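Local coordinates for DNA translocase coupling protein (Clostridium perfringens, PDB 6O1W), which probably uses ATP to drive DNA transfer in plasmid conjugation, this chain being a fragment that includes its FtsK/SpoIIIE-family ATPase domain, at residues L126-G136 / S267-V278; V185-V196 / K252-L263. All blocks are in the same frame, centred on the assembly; numbering follows the deposited sequence.

In the fold
Both contacts belong to the P-loop NTPase domain of the FtsK/SpoIIIE family, and their centres lie about 16 Å apart. Contact 1 joins two neighbouring parallel strands of the central sheet; contact 2 pairs two helices that pack on that sheet, and along the chain it is nested inside the loop that contact 1 closes. Helix 247-266 leads directly into 267-278, so the two share a border: Ile272 CD1 lies 3.9 Å from Leu195 O, and Leu274 CD1 lies 4.2 Å from Thr260 O. Contact 1 runs into the predicted ATP-binding loop at Gly136, whereas contact 2 is remote from it and carries Tyr194 of a glucose pocket on its outer side.

Contact 1. Residues L126-G136 / S267-V278; sequences LNKSPHILSAG and SRATGINLCIGV
His131 lies against Leu274, and its side chain can be followed outward from the backbone. CB rests 3.6 Å from Leu274 O. The first torsion (chi1 -46°) sets CG beside the backbone N and carries the ring across to the other segment, where CG comes near Leu274 CB. ND1 accepts the amide hydrogen of Leu274 N at 2.9 Å, with 161° at the hydrogen and the donor close to the ring plane; this bond fixes the rotation of the imidazole. CE1 faces Ile272 O, NE2 lies 3.1 Å from Ser267 OG, which is hydrogen-bonded to Leu263 O, and CD2 meets Arg268 NH2, with the ring and guanidinium planes 74° apart. Leu274 CD1 covers one face in a CH-pi contact, and Pro130 CB covers the opposite face.

Pro130 also places its CG over a face of the Arg268 guanidinium, whose NH2 is hydrogen-bonded to Asn293 O. Asn273 ND2 donates to Pro130 O at 3.0 Å, in the carbonyl plane and on a lone pair; a water links the same nitrogen to Leu126 O, while OD1 is held by Arg228.

Beyond the histidine, five backbone bonds from Ile132 N to Gly136 N zip the parallel strands together, the shortest being Ser134 N to Ile276 O at 2.7 Å. Leu133 CD1 reaches both Ile276 CG2 and Val278 CG2 on one face of the sheet. On the other, Ile132 and Cys275 both touch Ile149 of helix 142-155, and Ser134 OG bonds to Lys142 O. Gly136 opens the predicted ATP-binding loop, giving the strand-loop-helix arrangement of a Walker A P-loop on the central sheet of a P-loop NTPase.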
# COMPACT_ATOMS: atom_id res chain seq x y z
N LEU A 126 12.45 -6.56 3.76
CA LEU A 126 12.57 -7.08 2.41
C LEU A 126 13.26 -8.44 2.34
O LEU A 126 13.01 -9.16 1.39
CB LEU A 126 13.23 -6.06 1.48
CG LEU A 126 12.49 -4.72 1.30
CD1 LEU A 126 13.25 -3.83 0.43
CD2 LEU A 126 11.11 -4.93 0.69
N ASN A 127 14.02 -8.85 3.40
CA ASN A 127 14.62 -10.20 3.44
C ASN A 127 13.55 -11.29 3.72
O ASN A 127 13.79 -12.47 3.45
CB ASN A 127 15.76 -10.27 4.50
CG ASN A 127 16.94 -9.37 4.17
OD1 ASN A 127 17.36 -8.53 4.96
ND2 ASN A 127 17.46 -9.51 2.97
N LYS A 128 12.37 -10.90 4.23
CA LYS A 128 11.26 -11.81 4.56
C LYS A 128 10.09 -11.72 3.58
O LYS A 128 9.52 -12.75 3.21
CB LYS A 128 10.78 -11.54 5.99
CG LYS A 128 11.84 -11.93 7.03
CD LYS A 128 11.58 -11.35 8.41
CE LYS A 128 12.60 -11.89 9.39
NZ LYS A 128 12.52 -11.21 10.71
N SER A 129 9.75 -10.50 3.12
CA SER A 129 8.64 -10.23 2.20
C SER A 129 9.26 -9.32 1.12
O SER A 129 9.40 -8.12 1.31
CB SER A 129 7.49 -9.59 2.96
OG SER A 129 7.94 -8.41 3.60
N PRO A 130 9.80 -9.96 0.05
CA PRO A 130 10.69 -9.23 -0.88
C PRO A 130 10.06 -8.29 -1.89
O PRO A 130 10.80 -7.48 -2.47
CB PRO A 130 11.45 -10.35 -1.59
CG PRO A 130 10.54 -11.55 -1.52
CD PRO A 130 9.80 -11.42 -0.23
N HIS A 131 8.74 -8.40 -2.16
CA HIS A 131 8.09 -7.56 -3.17
C HIS A 131 6.88 -6.84 -2.63
O HIS A 131 6.19 -7.34 -1.73
CB HIS A 131 7.77 -8.37 -4.44
CG HIS A 131 8.91 -9.22 -4.89
ND1 HIS A 131 10.13 -8.67 -5.27
CD2 HIS A 131 9.01 -10.57 -4.94
CE1 HIS A 131 10.91 -9.69 -5.57
NE2 HIS A 131 10.29 -10.86 -5.38
N ILE A 132 6.64 -5.65 -3.16
CA ILE A 132 5.57 -4.74 -2.73
C ILE A 132 4.73 -4.29 -3.92
O ILE A 132 5.27 -3.89 -4.96
CB ILE A 132 6.20 -3.50 -2.03
CG1 ILE A 132 7.04 -3.93 -0.80
CG2 ILE A 132 5.14 -2.43 -1.69
CD1 ILE A 132 7.91 -2.84 -0.15
N LEU A 133 3.42 -4.29 -3.75
CA LEU A 133 2.51 -3.76 -4.74
C LEU A 133 1.74 -2.62 -4.05
O LEU A 133 1.15 -2.82 -2.97
CB LEU A 133 1.54 -4.86 -5.24
CG LEU A 133 0.46 -4.40 -6.26
CD1 LEU A 133 1.01 -4.40 -7.66
CD2 LEU A 133 -0.74 -5.33 -6.26
N SER A 134 1.79 -1.43 -4.64
CA SER A 134 1.12 -0.24 -4.11
C SER A 134 0.07 0.19 -5.11
O SER A 134 0.41 0.50 -6.26
CB SER A 134 2.13 0.86 -3.79
OG SER A 134 1.51 2.07 -3.37
N ALA A 135 -1.22 0.14 -4.70
CA ALA A 135 -2.34 0.45 -5.55
C ALA A 135 -3.15 1.63 -5.05
O ALA A 135 -3.41 1.73 -3.87
CB ALA A 135 -3.24 -0.76 -5.72
N GLY A 136 -3.55 2.49 -5.97
CA GLY A 136 -4.32 3.68 -5.64
C GLY A 136 -4.62 4.55 -6.84
O GLY A 136 -3.92 4.47 -7.85
N SER A 267 13.29 -14.60 -6.49
CA SER A 267 14.28 -13.66 -5.93
C SER A 267 14.18 -13.36 -4.40
O SER A 267 14.76 -12.36 -3.92
CB SER A 267 14.26 -12.34 -6.69
OG SER A 267 12.99 -11.77 -6.49
N ARG A 268 13.54 -14.26 -3.66
CA ARG A 268 13.35 -14.20 -2.21
C ARG A 268 14.66 -13.96 -1.43
O ARG A 268 14.72 -13.06 -0.62
CB ARG A 268 12.72 -15.52 -1.72
CG ARG A 268 11.85 -16.24 -2.73
CD ARG A 268 10.41 -16.16 -2.29
NE ARG A 268 9.63 -15.36 -3.22
CZ ARG A 268 8.64 -14.54 -2.87
NH1 ARG A 268 8.31 -14.38 -1.60
NH2 ARG A 268 7.99 -13.87 -3.80
N ALA A 269 15.69 -14.78 -1.70
CA ALA A 269 16.98 -14.82 -1.01
C ALA A 269 18.11 -14.03 -1.68
O ALA A 269 19.16 -13.84 -1.06
CB ALA A 269 17.41 -16.27 -0.84
N THR A 270 17.91 -13.61 -2.93
CA THR A 270 18.95 -12.97 -3.76
C THR A 270 19.06 -11.43 -3.63
O THR A 270 19.98 -10.84 -4.21
CB THR A 270 18.76 -13.38 -5.21
OG1 THR A 270 17.50 -12.90 -5.63
CG2 THR A 270 18.84 -14.91 -5.42
N GLY A 271 18.17 -10.80 -2.87
CA GLY A 271 18.27 -9.36 -2.68
C GLY A 271 17.93 -8.56 -3.93
O GLY A 271 18.53 -7.52 -4.18
N ILE A 272 16.97 -9.04 -4.73
CA ILE A 272 16.43 -8.31 -5.87
C ILE A 272 14.94 -8.08 -5.52
O ILE A 272 14.16 -9.04 -5.47
CB ILE A 272 16.64 -9.00 -7.24
CG1 ILE A 272 18.13 -9.41 -7.45
CG2 ILE A 272 16.08 -8.12 -8.38
CD1 ILE A 272 18.48 -10.05 -8.74
N ASN A 273 14.56 -6.80 -5.30
CA ASN A 273 13.23 -6.42 -4.86
C ASN A 273 12.41 -5.61 -5.86
O ASN A 273 12.89 -4.62 -6.41
CB ASN A 273 13.31 -5.68 -3.51
CG ASN A 273 14.22 -6.38 -2.52
OD1 ASN A 273 15.30 -5.92 -2.23
ND2 ASN A 273 13.81 -7.52 -2.00
N LEU A 274 11.17 -6.05 -6.08
CA LEU A 274 10.23 -5.37 -6.98
C LEU A 274 9.27 -4.49 -6.18
O LEU A 274 8.66 -4.99 -5.24
CB LEU A 274 9.43 -6.40 -7.81
CG LEU A 274 10.24 -7.20 -8.81
CD1 LEU A 274 9.48 -8.44 -9.27
CD2 LEU A 274 10.67 -6.35 -9.99
N CYS A 275 9.18 -3.20 -6.54
CA CYS A 275 8.26 -2.22 -5.94
C CYS A 275 7.39 -1.77 -7.08
O CYS A 275 7.84 -1.04 -7.97
CB CYS A 275 8.99 -1.04 -5.30
SG CYS A 275 9.95 -1.49 -3.82
N ILE A 276 6.14 -2.27 -7.09
CA ILE A 276 5.20 -2.06 -8.19
C ILE A 276 4.04 -1.13 -7.86
O ILE A 276 3.34 -1.34 -6.88
CB ILE A 276 4.65 -3.43 -8.68
CG1 ILE A 276 5.76 -4.49 -8.87
CG2 ILE A 276 3.82 -3.26 -9.96
CD1 ILE A 276 5.25 -5.92 -8.87
N GLY A 277 3.81 -0.16 -8.73
CA GLY A 277 2.66 0.73 -8.65
C GLY A 277 1.58 0.31 -9.62
O GLY A 277 1.88 -0.16 -10.74
N VAL A 278 0.31 0.41 -9.20
CA VAL A 278 -0.87 0.11 -10.01
C VAL A 278 -1.94 1.19 -9.79
O VAL A 278 -2.39 1.41 -8.66
CB VAL A 278 -1.45 -1.33 -9.85
CG1 VAL A 278 -0.64 -2.35 -10.62
CG2 VAL A 278 -1.52 -1.74 -8.40
O HOH W 1 15.12 -9.50 -0.31

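Contact 2. Residues V185-V196 / K252-L263; sequences VDAAEKLFKYLV and KLVRIEGYTSTL. With BGC (beta-D-glucopyranose), chain E.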
# COMPACT_ATOMS: atom_id res chain seq x y z
N VAL A 185 9.88 0.05 -23.93
CA VAL A 185 9.75 -1.40 -23.91
C VAL A 185 11.04 -2.14 -24.35
O VAL A 185 11.33 -3.19 -23.77
CB VAL A 185 8.48 -1.86 -24.70
CG1 VAL A 185 8.62 -1.68 -26.22
CG2 VAL A 185 8.09 -3.28 -24.33
N ASP A 186 11.83 -1.58 -25.30
CA ASP A 186 13.09 -2.20 -25.73
C ASP A 186 14.09 -2.22 -24.57
O ASP A 186 14.66 -3.28 -24.27
CB ASP A 186 13.69 -1.47 -26.95
CG ASP A 186 12.86 -1.46 -28.22
OD1 ASP A 186 12.04 -2.37 -28.40
OD2 ASP A 186 13.06 -0.55 -29.05
N ALA A 187 14.28 -1.07 -23.90
CA ALA A 187 15.17 -0.97 -22.74
C ALA A 187 14.65 -1.86 -21.59
O ALA A 187 15.47 -2.46 -20.90
CB ALA A 187 15.27 0.47 -22.28
N ALA A 188 13.32 -2.01 -21.43
CA ALA A 188 12.73 -2.88 -20.38
C ALA A 188 12.99 -4.35 -20.66
O ALA A 188 13.24 -5.08 -19.70
CB ALA A 188 11.22 -2.64 -20.24
N GLU A 189 12.95 -4.81 -21.95
CA GLU A 189 13.27 -6.21 -22.26
C GLU A 189 14.74 -6.48 -21.89
O GLU A 189 15.01 -7.47 -21.23
CB GLU A 189 12.98 -6.60 -23.74
CG GLU A 189 13.77 -7.82 -24.20
CD GLU A 189 13.37 -8.58 -25.46
OE1 GLU A 189 12.81 -7.97 -26.40
OE2 GLU A 189 13.66 -9.79 -25.51
N LYS A 190 15.68 -5.58 -22.27
CA LYS A 190 17.09 -5.71 -21.90
C LYS A 190 17.25 -5.71 -20.36
O LYS A 190 18.06 -6.45 -19.84
CB LYS A 190 17.95 -4.57 -22.51
CG LYS A 190 18.03 -4.60 -24.04
CD LYS A 190 18.94 -3.48 -24.55
CE LYS A 190 18.61 -3.03 -25.96
NZ LYS A 190 18.91 -4.06 -26.98
N LEU A 191 16.51 -4.86 -19.66
CA LEU A 191 16.61 -4.78 -18.19
C LEU A 191 16.16 -6.05 -17.52
O LEU A 191 16.89 -6.57 -16.69
CB LEU A 191 15.82 -3.59 -17.62
CG LEU A 191 15.67 -3.57 -16.06
CD1 LEU A 191 17.03 -3.38 -15.40
CD2 LEU A 191 14.63 -2.51 -15.59
N PHE A 192 14.97 -6.54 -17.87
CA PHE A 192 14.40 -7.72 -17.21
C PHE A 192 15.13 -9.02 -17.55
O PHE A 192 15.16 -9.92 -16.70
CB PHE A 192 12.88 -7.82 -17.44
CG PHE A 192 12.16 -6.85 -16.54
CD1 PHE A 192 12.04 -7.11 -15.17
CD2 PHE A 192 11.64 -5.66 -17.03
CE1 PHE A 192 11.38 -6.21 -14.32
CE2 PHE A 192 11.00 -4.74 -16.18
CZ PHE A 192 10.89 -5.02 -14.83
N LYS A 193 15.71 -9.12 -18.74
CA LYS A 193 16.53 -10.27 -19.12
C LYS A 193 17.85 -10.22 -18.29
O LYS A 193 18.27 -11.23 -17.76
CB LYS A 193 16.80 -10.27 -20.64
CG LYS A 193 17.77 -11.36 -21.12
CD LYS A 193 17.25 -12.74 -20.83
CE LYS A 193 18.00 -13.77 -21.63
NZ LYS A 193 18.34 -14.97 -20.81
N TYR A 194 18.41 -9.03 -18.09
CA TYR A 194 19.58 -8.86 -17.23
C TYR A 194 19.28 -9.28 -15.76
O TYR A 194 20.10 -9.98 -15.15
CB TYR A 194 20.07 -7.40 -17.27
CG TYR A 194 21.01 -7.09 -16.13
CD1 TYR A 194 22.31 -7.60 -16.10
CD2 TYR A 194 20.59 -6.34 -15.04
CE1 TYR A 194 23.17 -7.35 -15.03
CE2 TYR A 194 21.44 -6.07 -13.96
CZ TYR A 194 22.71 -6.60 -13.95
OH TYR A 194 23.53 -6.38 -12.87
N LEU A 195 18.16 -8.78 -15.18
CA LEU A 195 17.77 -9.04 -13.80
C LEU A 195 17.49 -10.51 -13.55
O LEU A 195 17.86 -11.03 -12.50
CB LEU A 195 16.55 -8.20 -13.41
CG LEU A 195 16.70 -6.69 -13.32
CD1 LEU A 195 15.32 -6.03 -13.21
CD2 LEU A 195 17.60 -6.28 -12.14
N VAL A 196 16.86 -11.20 -14.52
CA VAL A 196 16.59 -12.64 -14.45
C VAL A 196 17.92 -13.45 -14.47
O VAL A 196 18.05 -14.43 -13.73
CB VAL A 196 15.56 -13.04 -15.54
CG1 VAL A 196 15.82 -14.42 -16.13
CG2 VAL A 196 14.16 -12.97 -14.98
N LYS A 252 6.98 -9.26 -27.14
CA LYS A 252 7.97 -8.58 -26.31
C LYS A 252 7.44 -8.45 -24.85
O LYS A 252 8.15 -8.82 -23.92
CB LYS A 252 8.27 -7.21 -26.91
CG LYS A 252 9.44 -6.50 -26.29
CD LYS A 252 9.98 -5.53 -27.30
CE LYS A 252 11.37 -5.15 -26.92
NZ LYS A 252 12.26 -5.10 -28.10
N LEU A 253 6.18 -7.99 -24.68
CA LEU A 253 5.53 -7.87 -23.36
C LEU A 253 5.34 -9.24 -22.68
O LEU A 253 5.48 -9.34 -21.47
CB LEU A 253 4.19 -7.11 -23.44
CG LEU A 253 4.26 -5.60 -23.76
CD1 LEU A 253 2.88 -4.97 -23.76
CD2 LEU A 253 5.16 -4.85 -22.80
N VAL A 254 5.01 -10.28 -23.48
CA VAL A 254 4.87 -11.67 -23.01
C VAL A 254 6.23 -12.12 -22.47
O VAL A 254 6.28 -12.69 -21.39
CB VAL A 254 4.32 -12.62 -24.12
CG1 VAL A 254 4.45 -14.09 -23.73
CG2 VAL A 254 2.87 -12.28 -24.46
N ARG A 255 7.32 -11.83 -23.19
CA ARG A 255 8.69 -12.19 -22.80
C ARG A 255 9.05 -11.49 -21.49
O ARG A 255 9.49 -12.15 -20.56
CB ARG A 255 9.66 -11.82 -23.92
CG ARG A 255 10.79 -12.82 -24.17
CD ARG A 255 11.16 -12.91 -25.64
NE ARG A 255 11.51 -11.61 -26.23
CZ ARG A 255 11.05 -11.15 -27.39
NH1 ARG A 255 10.24 -11.89 -28.13
NH2 ARG A 255 11.41 -9.95 -27.82
N ILE A 256 8.76 -10.17 -21.38
CA ILE A 256 8.97 -9.37 -20.16
C ILE A 256 8.16 -9.92 -18.97
O ILE A 256 8.69 -9.93 -17.84
CB ILE A 256 8.67 -7.87 -20.41
CG1 ILE A 256 9.71 -7.27 -21.37
CG2 ILE A 256 8.60 -7.08 -19.07
CD1 ILE A 256 9.30 -5.90 -22.03
N GLU A 257 6.87 -10.31 -19.21
CA GLU A 257 6.00 -10.88 -18.16
C GLU A 257 6.62 -12.20 -17.63
O GLU A 257 6.60 -12.44 -16.41
CB GLU A 257 4.58 -11.09 -18.68
CG GLU A 257 3.69 -11.94 -17.77
CD GLU A 257 2.28 -12.21 -18.26
OE1 GLU A 257 2.06 -12.24 -19.50
OE2 GLU A 257 1.40 -12.43 -17.40
N GLY A 258 7.19 -13.00 -18.54
CA GLY A 258 7.87 -14.24 -18.22
C GLY A 258 9.06 -13.96 -17.33
O GLY A 258 9.30 -14.69 -16.35
N TYR A 259 9.79 -12.84 -17.61
CA TYR A 259 10.94 -12.45 -16.79
C TYR A 259 10.52 -11.91 -15.42
O TYR A 259 11.16 -12.25 -14.42
CB TYR A 259 11.85 -11.44 -17.50
CG TYR A 259 12.41 -11.84 -18.85
CD1 TYR A 259 12.80 -13.15 -19.11
CD2 TYR A 259 12.66 -10.88 -19.83
CE1 TYR A 259 13.38 -13.51 -20.32
CE2 TYR A 259 13.23 -11.23 -21.05
CZ TYR A 259 13.59 -12.54 -21.29
OH TYR A 259 14.15 -12.87 -22.50
N THR A 260 9.45 -11.10 -15.36
CA THR A 260 8.92 -10.51 -14.12
C THR A 260 8.42 -11.59 -13.17
O THR A 260 8.74 -11.53 -11.98
CB THR A 260 7.86 -9.44 -14.43
OG1 THR A 260 8.47 -8.43 -15.23
CG2 THR A 260 7.33 -8.76 -13.17
N SER A 261 7.67 -12.58 -13.71
CA SER A 261 7.11 -13.72 -12.99
C SER A 261 8.19 -14.55 -12.36
O SER A 261 8.09 -14.85 -11.18
CB SER A 261 6.28 -14.59 -13.93
OG SER A 261 5.11 -13.89 -14.31
N THR A 262 9.23 -14.91 -13.14
CA THR A 262 10.41 -15.68 -12.70
C THR A 262 11.14 -14.90 -11.60
O THR A 262 11.52 -15.48 -10.57
CB THR A 262 11.33 -15.98 -13.90
OG1 THR A 262 10.58 -16.72 -14.85
CG2 THR A 262 12.61 -16.74 -13.53
N LEU A 263 11.30 -13.58 -11.80
CA LEU A 263 11.96 -12.74 -10.81
C LEU A 263 11.18 -12.75 -9.51
O LEU A 263 11.77 -13.04 -8.47
CB LEU A 263 12.06 -11.30 -11.29
CG LEU A 263 13.39 -10.75 -11.73
CD1 LEU A 263 13.27 -9.24 -11.94
CD2 LEU A 263 14.51 -11.08 -10.72
C2 BGC E . 24.05 -3.31 -16.08
C3 BGC E . 24.27 -3.99 -17.42
C4 BGC E . 22.92 -4.38 -18.03
C5 BGC E . 22.01 -3.16 -18.11
C6 BGC E . 20.61 -3.50 -18.58
C1 BGC E . 23.12 -2.12 -16.26
O1 BGC E . 22.91 -1.49 -15.04
O2 BGC E . 25.29 -2.90 -15.53
O3 BGC E . 25.10 -5.13 -17.27
O4 BGC E . 23.10 -4.93 -19.34
O5 BGC E . 21.88 -2.56 -16.82
O6 BGC E . 19.79 -2.35 -18.59
O HOH W 2 14.75 -4.87 -26.80
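Glu189 OE1 is gripped from two directions: Arg255 NH2 donates to it at 2.8 Å, and Lys252 NZ forms a longer salt bridge at 3.4 Å. Arg255 approaches side-on, its NE bonding the second oxygen, OE2, at 2.9 Å. Both carboxylate oxygens lie close to the guanidinium plane, yet the two flat groups are turned 37° apart. With CG anti to N (chi1 159°) and the chain extended beyond it, Glu189 spans the groove to this pair of bases. Lys252 NZ also bonds Asp186 OD1, on its anti side but tilted well out of the carboxylate plane, so that Asp186, Glu189, Lys252 and Arg255 form a salt-bridge network; a water also joins NZ to Asp186 O.

Further along the helices, toward their C-terminal ends, the packing is knobs-into-holes. Ile256 fits among Val185, Ala188, Glu189 and Phe192, its CD1 3.7 Å from Val185 CG2. The Phe192 ring has Thr260 OG1 over one face and Leu263 CD1 at its edge. Lys193 CA lies over a face of the Tyr259 ring, in a CH-pi contact.

The axes of segments 185-196 and 252-263 approach to 9.1 Å and run in the same general direction, 30° apart. Helix 185-209 faces the sheet through Leu191 and Leu195 on Tyr161 of strand 159-163; one face of the Tyr194 ring lies against C4 of the glucose, which Tyr161 and Gln180 also hydrogen-bond. Leu239 of helix 237-240 touches both Phe192 and Ile256.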